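Local structure of gamma-glutamyltransferase 1 Threonine peptidase. MEROPS family T03 (Pseudomonas nitroreducens, 7D9E) at residues K87-D92 with Q139-L144; A53-V58 with S147-P152; T104-E109 with E115-V120. The protein catalyses the transfer of gamma-glutamyl groups to acceptor molecules, a transpeptidation of interest for theanine synthesis. One frame throughout, in Å; residues are numbered along the deposited sequence.

Interaction 1: residues K87-D92 with Q139-L144; sequences KPYFLD and QRFGKL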
loop_
_atom_site.group_PDB
_atom_site.type_symbol
_atom_site.label_atom_id
_atom_site.label_comp_id
_atom_site.label_asym_id
_atom_site.label_seq_id
_atom_site.Cartn_x
_atom_site.Cartn_y
_atom_site.Cartn_z
ATOM N N LYS A 87 3.207 -22.452 0.051
ATOM C CA LYS A 87 3.324 -21.993 1.426
ATOM C C LYS A 87 3.193 -20.473 1.468
ATOM O O LYS A 87 3.791 -19.781 0.642
ATOM C CB LYS A 87 4.706 -22.393 2.011
ATOM C CG LYS A 87 4.947 -23.890 2.009
ATOM C CD LYS A 87 6.417 -24.280 2.237
ATOM C CE LYS A 87 7.276 -24.068 1.002
ATOM N N PRO A 88 2.423 -19.925 2.411
ATOM C CA PRO A 88 2.284 -18.465 2.504
ATOM C C PRO A 88 3.392 -17.833 3.332
ATOM O O PRO A 88 3.853 -18.384 4.335
ATOM C CB PRO A 88 0.936 -18.304 3.225
ATOM C CG PRO A 88 0.856 -19.467 4.112
ATOM C CD PRO A 88 1.584 -20.624 3.413
ATOM N N TYR A 89 3.806 -16.639 2.907
ATOM C CA TYR A 89 4.819 -15.887 3.616
ATOM C C TYR A 89 4.478 -14.409 3.582
ATOM O O TYR A 89 3.752 -13.950 2.706
ATOM C CB TYR A 89 6.207 -16.039 2.978
ATOM C CG TYR A 89 6.727 -17.435 2.923
ATOM C CD1 TYR A 89 6.478 -18.267 1.833
ATOM C CD2 TYR A 89 7.510 -17.935 3.955
ATOM C CE1 TYR A 89 6.971 -19.545 1.786
ATOM C CE2 TYR A 89 7.997 -19.218 3.914
ATOM C CZ TYR A 89 7.733 -20.019 2.827
ATOM O OH TYR A 89 8.238 -21.303 2.803
ATOM N N PHE A 90 5.027 -13.666 4.544
ATOM C CA PHE A 90 4.848 -12.232 4.588
ATOM C C PHE A 90 6.152 -11.570 5.010
ATOM O O PHE A 90 6.749 -11.952 6.024
ATOM C CB PHE A 90 3.738 -11.819 5.552
ATOM C CG PHE A 90 3.480 -10.335 5.546
ATOM C CD1 PHE A 90 2.696 -9.758 4.567
ATOM C CD2 PHE A 90 4.033 -9.522 6.503
ATOM C CE1 PHE A 90 2.456 -8.399 4.551
ATOM C CE2 PHE A 90 3.802 -8.157 6.487
ATOM C CZ PHE A 90 3.040 -7.591 5.526
ATOM N N LEU A 91 6.567 -10.558 4.258
ATOM C CA LEU A 91 7.795 -9.826 4.530
ATOM C C LEU A 91 7.464 -8.363 4.786
ATOM O O LEU A 91 6.914 -7.669 3.921
ATOM C CB LEU A 91 8.800 -9.979 3.387
ATOM C CG LEU A 91 10.130 -9.240 3.570
ATOM C CD1 LEU A 91 10.854 -9.792 4.782
ATOM C CD2 LEU A 91 10.998 -9.379 2.330
ATOM N N ASP A 92 7.856 -7.886 5.969
ATOM C CA ASP A 92 7.595 -6.524 6.410
ATOM C C ASP A 92 8.884 -5.740 6.234
ATOM O O ASP A 92 9.870 -5.996 6.931
ATOM C CB ASP A 92 7.129 -6.607 7.861
ATOM C CG ASP A 92 7.091 -5.255 8.578
ATOM O OD1 ASP A 92 7.608 -4.239 8.073
ATOM O OD2 ASP A 92 6.490 -5.228 9.679
ATOM N N GLN A 139 17.114 -13.413 -1.305
ATOM C CA GLN A 139 17.994 -14.365 -0.639
ATOM C C GLN A 139 17.252 -15.647 -0.309
ATOM O O GLN A 139 17.821 -16.745 -0.360
ATOM C CB GLN A 139 18.503 -13.739 0.655
ATOM C CG GLN A 139 19.645 -12.800 0.467
ATOM C CD GLN A 139 20.936 -13.542 0.260
ATOM O OE1 GLN A 139 21.507 -13.534 -0.831
ATOM N NE2 GLN A 139 21.380 -14.241 1.294
ATOM N N ARG A 140 15.975 -15.532 0.035
ATOM C CA ARG A 140 15.257 -16.718 0.487
ATOM C C ARG A 140 14.667 -17.528 -0.663
ATOM O O ARG A 140 14.653 -18.761 -0.600
ATOM C CB ARG A 140 14.154 -16.316 1.468
ATOM C CG ARG A 140 13.396 -17.494 2.056
ATOM C CD ARG A 140 12.538 -17.046 3.233
ATOM N NE ARG A 140 12.126 -18.172 4.069
ATOM C CZ ARG A 140 11.329 -18.055 5.126
ATOM N NH1 ARG A 140 10.858 -16.860 5.482
ATOM N NH2 ARG A 140 11.007 -19.125 5.822
ATOM N N PHE A 141 14.215 -16.868 -1.731
ATOM C CA PHE A 141 13.434 -17.544 -2.754
ATOM C C PHE A 141 13.953 -17.368 -4.175
ATOM O O PHE A 141 13.497 -18.094 -5.062
ATOM C CB PHE A 141 11.989 -17.033 -2.708
ATOM C CG PHE A 141 11.288 -17.298 -1.413
ATOM C CD1 PHE A 141 11.053 -18.595 -0.995
ATOM C CD2 PHE A 141 10.856 -16.256 -0.613
ATOM C CE1 PHE A 141 10.391 -18.852 0.201
ATOM C CE2 PHE A 141 10.201 -16.501 0.581
ATOM C CZ PHE A 141 9.951 -17.803 0.984
ATOM N N GLY A 142 14.876 -16.443 -4.427
ATOM C CA GLY A 142 15.265 -16.157 -5.794
ATOM C C GLY A 142 16.049 -17.278 -6.451
ATOM O O GLY A 142 16.688 -18.104 -5.796
ATOM N N LYS A 143 15.972 -17.308 -7.781
ATOM C CA LYS A 143 16.675 -18.274 -8.614
ATOM C C LYS A 143 17.737 -17.641 -9.496
ATOM O O LYS A 143 18.722 -18.298 -9.821
ATOM C CB LYS A 143 15.675 -19.015 -9.514
ATOM C CG LYS A 143 16.303 -19.947 -10.525
ATOM N N LEU A 144 17.570 -16.381 -9.884
ATOM C CA LEU A 144 18.499 -15.693 -10.771
ATOM C C LEU A 144 19.444 -14.799 -9.973
ATOM O O LEU A 144 19.190 -14.450 -8.818
ATOM C CB LEU A 144 17.720 -14.846 -11.779
ATOM C CG LEU A 144 16.781 -15.602 -12.721
ATOM C CD1 LEU A 144 16.113 -14.613 -13.678
ATOM C CD2 LEU A 144 17.497 -16.681 -13.507
#

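Interaction 2: residues A53-V58 with S147-P152; sequences AVDAAV and SELLTP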
loop_
_atom_site.group_PDB
_atom_site.type_symbol
_atom_site.label_atom_id
_atom_site.label_comp_id
_atom_site.label_asym_id
_atom_site.label_seq_id
_atom_site.Cartn_x
_atom_site.Cartn_y
_atom_site.Cartn_z
ATOM N N ALA A 53 8.677 -15.979 -9.529
ATOM C CA ALA A 53 7.902 -14.784 -9.234
ATOM C C ALA A 53 8.698 -13.813 -8.377
ATOM O O ALA A 53 8.517 -12.600 -8.486
ATOM C CB ALA A 53 6.584 -15.138 -8.539
ATOM N N VAL A 54 9.576 -14.325 -7.512
ATOM C CA VAL A 54 10.348 -13.444 -6.646
ATOM C C VAL A 54 11.447 -12.747 -7.438
ATOM O O VAL A 54 11.669 -11.541 -7.273
ATOM C CB VAL A 54 10.899 -14.215 -5.433
ATOM C CG1 VAL A 54 11.859 -13.335 -4.642
ATOM C CG2 VAL A 54 9.750 -14.707 -4.559
ATOM N N ASP A 55 12.145 -13.485 -8.312
ATOM C CA ASP A 55 13.090 -12.842 -9.221
ATOM C C ASP A 55 12.409 -11.719 -9.985
ATOM O O ASP A 55 12.932 -10.602 -10.102
ATOM C CB ASP A 55 13.652 -13.842 -10.227
ATOM C CG ASP A 55 14.447 -14.931 -9.577
ATOM O OD1 ASP A 55 15.342 -14.599 -8.761
ATOM O OD2 ASP A 55 14.167 -16.114 -9.868
ATOM N N ALA A 56 11.229 -12.008 -10.525
ATOM C CA ALA A 56 10.532 -11.011 -11.317
ATOM C C ALA A 56 10.110 -9.835 -10.451
ATOM O O ALA A 56 10.175 -8.677 -10.885
ATOM C CB ALA A 56 9.320 -11.647 -11.986
ATOM N N ALA A 57 9.696 -10.112 -9.214
ATOM C CA ALA A 57 9.288 -9.041 -8.312
ATOM C C ALA A 57 10.449 -8.122 -7.957
ATOM O O ALA A 57 10.277 -6.899 -7.886
ATOM C CB ALA A 57 8.655 -9.631 -7.055
ATOM N N VAL A 58 11.636 -8.681 -7.740
ATOM C CA VAL A 58 12.809 -7.860 -7.458
ATOM C C VAL A 58 13.105 -6.938 -8.631
ATOM O O VAL A 58 13.272 -5.723 -8.469
ATOM C CB VAL A 58 14.012 -8.753 -7.119
ATOM C CG1 VAL A 58 15.267 -7.910 -7.017
ATOM C CG2 VAL A 58 13.726 -9.504 -5.835
ATOM N N SER A 147 22.586 -9.317 -9.237
ATOM C CA SER A 147 23.101 -8.204 -10.028
ATOM C C SER A 147 22.386 -8.093 -11.370
ATOM O O SER A 147 22.141 -6.986 -11.857
ATOM C CB SER A 147 24.607 -8.358 -10.230
ATOM O OG SER A 147 24.890 -9.551 -10.937
ATOM N N GLU A 148 22.030 -9.230 -11.977
ATOM C CA GLU A 148 21.350 -9.204 -13.267
ATOM C C GLU A 148 19.927 -8.667 -13.140
ATOM O O GLU A 148 19.413 -8.037 -14.075
ATOM C CB GLU A 148 21.326 -10.616 -13.861
ATOM C CG GLU A 148 22.704 -11.193 -14.186
ATOM C CD GLU A 148 23.599 -10.229 -14.939
ATOM N N LEU A 149 19.283 -8.877 -11.992
ATOM C CA LEU A 149 17.923 -8.385 -11.798
ATOM C C LEU A 149 17.861 -6.868 -11.696
ATOM O O LEU A 149 16.780 -6.288 -11.864
ATOM C CB LEU A 149 17.358 -9.003 -10.523
ATOM C CG LEU A 149 17.177 -10.524 -10.577
ATOM C CD1 LEU A 149 16.678 -10.982 -9.216
ATOM C CD2 LEU A 149 16.230 -10.958 -11.678
ATOM N N LEU A 150 18.979 -6.215 -11.396
ATOM C CA LEU A 150 19.029 -4.765 -11.340
ATOM C C LEU A 150 19.275 -4.148 -12.709
ATOM O O LEU A 150 19.037 -2.947 -12.879
ATOM C CB LEU A 150 20.142 -4.315 -10.383
ATOM C CG LEU A 150 19.869 -4.150 -8.883
ATOM C CD1 LEU A 150 18.984 -2.960 -8.595
ATOM C CD2 LEU A 150 19.246 -5.441 -8.318
ATOM N N THR A 151 19.705 -4.926 -13.705
ATOM C CA THR A 151 20.112 -4.303 -14.958
ATOM C C THR A 151 18.955 -3.606 -15.674
ATOM O O THR A 151 19.191 -2.532 -16.246
ATOM C CB THR A 151 20.845 -5.287 -15.881
ATOM O OG1 THR A 151 20.027 -6.417 -16.174
ATOM C CG2 THR A 151 22.101 -5.757 -15.202
ATOM N N PRO A 152 17.720 -4.131 -15.684
ATOM C CA PRO A 152 16.642 -3.363 -16.321
ATOM C C PRO A 152 16.450 -1.991 -15.698
ATOM O O PRO A 152 16.345 -0.986 -16.413
ATOM C CB PRO A 152 15.405 -4.259 -16.112
ATOM C CG PRO A 152 15.962 -5.641 -16.018
ATOM C CD PRO A 152 17.260 -5.462 -15.249
#

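Interaction 3: residues T104-E109 with E115-V120; sequences TMYLNE and ENLSLV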
loop_
_atom_site.group_PDB
_atom_site.type_symbol
_atom_site.label_atom_id
_atom_site.label_comp_id
_atom_site.label_asym_id
_atom_site.label_seq_id
_atom_site.Cartn_x
_atom_site.Cartn_y
_atom_site.Cartn_z
ATOM N N THR A 104 6.364 13.819 20.665
ATOM C CA THR A 104 5.831 15.145 20.360
ATOM C C THR A 104 6.661 15.920 19.342
ATOM O O THR A 104 6.569 17.151 19.291
ATOM C CB THR A 104 5.662 15.976 21.630
ATOM O OG1 THR A 104 6.943 16.253 22.233
ATOM C CG2 THR A 104 4.779 15.240 22.610
ATOM N N MET A 105 7.428 15.227 18.499
ATOM C CA MET A 105 8.365 15.911 17.630
ATOM C C MET A 105 7.674 16.802 16.593
ATOM O O MET A 105 8.316 17.695 16.028
ATOM C CB MET A 105 9.249 14.929 16.859
ATOM C CG MET A 105 8.534 14.063 15.876
ATOM S SD MET A 105 9.447 12.575 15.423
ATOM C CE MET A 105 10.491 13.257 14.154
ATOM N N TYR A 106 6.401 16.573 16.302
ATOM C CA TYR A 106 5.709 17.378 15.302
ATOM C C TYR A 106 4.819 18.452 15.920
ATOM O O TYR A 106 4.044 19.088 15.197
ATOM C CB TYR A 106 4.928 16.481 14.344
ATOM C CG TYR A 106 5.816 15.535 13.572
ATOM C CD1 TYR A 106 6.826 16.012 12.750
ATOM C CD2 TYR A 106 5.658 14.163 13.683
ATOM C CE1 TYR A 106 7.629 15.153 12.036
ATOM C CE2 TYR A 106 6.477 13.293 12.996
ATOM C CZ TYR A 106 7.467 13.790 12.188
ATOM O OH TYR A 106 8.277 12.917 11.499
ATOM N N LEU A 107 4.925 18.685 17.227
ATOM C CA LEU A 107 4.074 19.652 17.904
ATOM C C LEU A 107 4.837 20.938 18.206
ATOM O O LEU A 107 6.040 20.927 18.483
ATOM C CB LEU A 107 3.545 19.059 19.211
ATOM C CG LEU A 107 2.807 17.732 19.052
ATOM C CD1 LEU A 107 2.164 17.365 20.375
ATOM C CD2 LEU A 107 1.750 17.792 17.948
ATOM N N ASN A 108 4.118 22.058 18.159
ATOM C CA ASN A 108 4.726 23.358 18.398
ATOM C C ASN A 108 4.457 23.822 19.827
ATOM O O ASN A 108 3.872 23.096 20.643
ATOM C CB ASN A 108 4.218 24.379 17.378
ATOM C CG ASN A 108 2.716 24.544 17.415
ATOM O OD1 ASN A 108 2.067 24.219 18.403
ATOM N ND2 ASN A 108 2.149 25.017 16.309
ATOM N N GLU A 109 4.868 25.066 20.119
ATOM C CA GLU A 109 4.728 25.658 21.443
ATOM C C GLU A 109 3.302 25.621 21.964
ATOM O O GLU A 109 3.092 25.768 23.173
ATOM C CB GLU A 109 5.201 27.120 21.379
ATOM C CG GLU A 109 4.133 28.089 20.874
ATOM C CD GLU A 109 3.995 28.056 19.358
ATOM N N GLU A 115 2.057 22.370 10.695
ATOM C CA GLU A 115 1.590 22.083 9.347
ATOM C C GLU A 115 2.706 21.517 8.481
ATOM O O GLU A 115 3.736 22.163 8.266
ATOM C CB GLU A 115 1.045 23.370 8.722
ATOM C CG GLU A 115 2.067 24.492 8.632
ATOM N N ASN A 116 2.500 20.294 8.001
ATOM C CA ASN A 116 3.319 19.648 6.984
ATOM C C ASN A 116 4.692 19.219 7.477
ATOM O O ASN A 116 5.488 18.738 6.667
ATOM C CB ASN A 116 3.493 20.548 5.747
ATOM C CG ASN A 116 2.215 20.713 4.963
ATOM O OD1 ASN A 116 1.232 20.003 5.196
ATOM N ND2 ASN A 116 2.202 21.683 4.052
ATOM N N LEU A 117 5.008 19.372 8.767
ATOM C CA LEU A 117 6.328 18.946 9.236
ATOM C C LEU A 117 6.513 17.431 9.135
ATOM O O LEU A 117 7.639 16.945 8.949
ATOM C CB LEU A 117 6.562 19.419 10.670
ATOM C CG LEU A 117 7.983 19.228 11.188
ATOM C CD1 LEU A 117 9.005 20.041 10.398
ATOM C CD2 LEU A 117 8.030 19.621 12.664
ATOM N N SER A 118 5.436 16.664 9.256
ATOM C CA SER A 118 5.506 15.217 9.088
ATOM C C SER A 118 5.302 14.797 7.639
ATOM O O SER A 118 5.266 13.595 7.353
ATOM C CB SER A 118 4.458 14.562 9.989
ATOM O OG SER A 118 3.146 14.945 9.597
ATOM N N LEU A 119 5.180 15.758 6.712
ATOM C CA LEU A 119 4.976 15.418 5.308
ATOM C C LEU A 119 6.040 15.943 4.364
ATOM O O LEU A 119 6.256 15.346 3.301
ATOM C CB LEU A 119 3.623 15.952 4.827
ATOM C CG LEU A 119 2.386 15.226 5.357
ATOM C CD1 LEU A 119 1.153 16.007 4.933
ATOM C CD2 LEU A 119 2.342 13.817 4.834
ATOM N N VAL A 120 6.701 17.045 4.710
ATOM C CA VAL A 120 7.613 17.738 3.809
ATOM C C VAL A 120 8.943 17.913 4.520
ATOM O O VAL A 120 8.976 18.398 5.649
ATOM C CB VAL A 120 7.061 19.113 3.401
ATOM C CG1 VAL A 120 8.071 19.842 2.527
ATOM C CG2 VAL A 120 5.712 18.924 2.700
#

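Interaction 1: residues K87-D92 with Q139-L144
Y89 of strand 87-93 and F141, the last residue of helix 130-141, meet in a T-shaped (edge-to-face) aromatic pair that joins this helix to the antiparallel sheet of an Ntn-hydrolase fold. Their ring centroids lie 4.7 Å apart with the planes at 60°, and F141 brings its edge up to the tyrosine face. CZ of F141 stands over the centre of that ring and comes within 3.5 Å of CE1 of Y89. This is the compact side: F141 also rests on L82 and V84 of the adjoining strand 77-84, and its carbonyl O accepts a hydrogen bond from N52. The other side is looser and borders solvent. There, in the exposed R140, CG anti to the backbone N (chi1 -177°) starts an extended chain that crosses the F141 ring toward Y89. Its guanidinium is turned 64° from the tyrosine ring, with CE2 of Y89 over one face, offset toward the rim, and no hydrogen bond between the two; it makes a cation-pi contact with W249 of strand 248-257. CG of R140 sits over the centre of the F141 ring, while NH2 of R140 lies 3.6 Å from CE2 of Y89.

Interaction 2: residues A53-V58 with S147-P152
A small, buried helix-to-helix packing contact sets L149 of helix 146-159 against D55 and V58 of helix 53-67. CG of L149 stands anti to the carbonyl carbon (chi1 -65°), which carries its branch to the helix 53-67 side. CD1 of L149 lies 4.0 Å from CG1 of V58, the two side chains crossing at about a right angle. Both methyls lie near the backbone O of D55, CD2 of L149 at 3.7 Å from it, while CD2 also nears CB of D55 and CD1 nears OD1. That carboxylate oxygen is engaged elsewhere: it accepts hydrogen bonds from the backbone N atoms of K143 and L144, in the link that leads into helix 146-159. In this Ntn-hydrolase fold the contact lies among the helices, where H138 of helix 130-141 touches D55, V58 and L149 alike. Elsewhere on helix 53-67, A56 and A57 pack on I6 and F4 of the partner chain. Just past L149, helix 146-159 kinks at P152, whose ring nitrogen has no hydrogen to give to the preceding turn. T151 lies beside the kink, and its OG1 donates to the O of E148 at 2.7 Å; the same oxygen also receives T151 N.

Interaction 3: residues T104-E109 with E115-V120
With CG anti to the carbonyl carbon (chi1 -62°), Y106 swings its ring across to L117 and S118, while L117, whose own CG lies anti to the backbone N (chi1 -171°), turns its branch toward the ring's rim. The tyrosine is held between two residues. CB of S118 lies 3.6 Å from the Y106 ring centroid and just 3° off the normal, a CH-pi contact over the middle of one face, and CG of M105 covers the centre of the opposite face. L117 closes one edge: its CG lies in the plane of the ring, 3.8 Å from CD1 of Y106. The polar ends of the pair look elsewhere, Y106 OH bonding to the backbone O of K123 and S118 OG to D42 of the partner chain. Replacing Y106 with an alanine would probably open a gap between M105 and S118 and leave the K123 carbonyl without its hydroxyl mate. Local turns shape both partners: a type I beta turn runs from T104 to L107, and N116 O accepts from both L119 N and V120 N. M41 of the partner chain packs on M105 and Y106, and a bound DON lies about 11 Å from the S118 side chain. The whole contact belongs to the long loop between strand 87-93 and helix 130-141, where N116 and V120 lean on L177 of helix 165-178.

From the N terminus, the chain enters 53-58, 87-92 and 104-109 in turn, then meets their partners in reverse order, so the three contacts nest without crossing. Interaction 3 closes the innermost and shortest loop, only five residues long. Interaction 1 encloses it, bringing the end of helix 130-141 back to strand 87-93, and interaction 2 is outermost, pairing helix 53-67 with helix 146-159, the one after helix 130-141. Interactions 1 and 2 adjoin, their centres about 13 Å apart, with F141 packing on V54, so sheet and helices are tied together there. Interaction 3 stands apart, across the chain's centre, its centre about 37 Å from that of interaction 1.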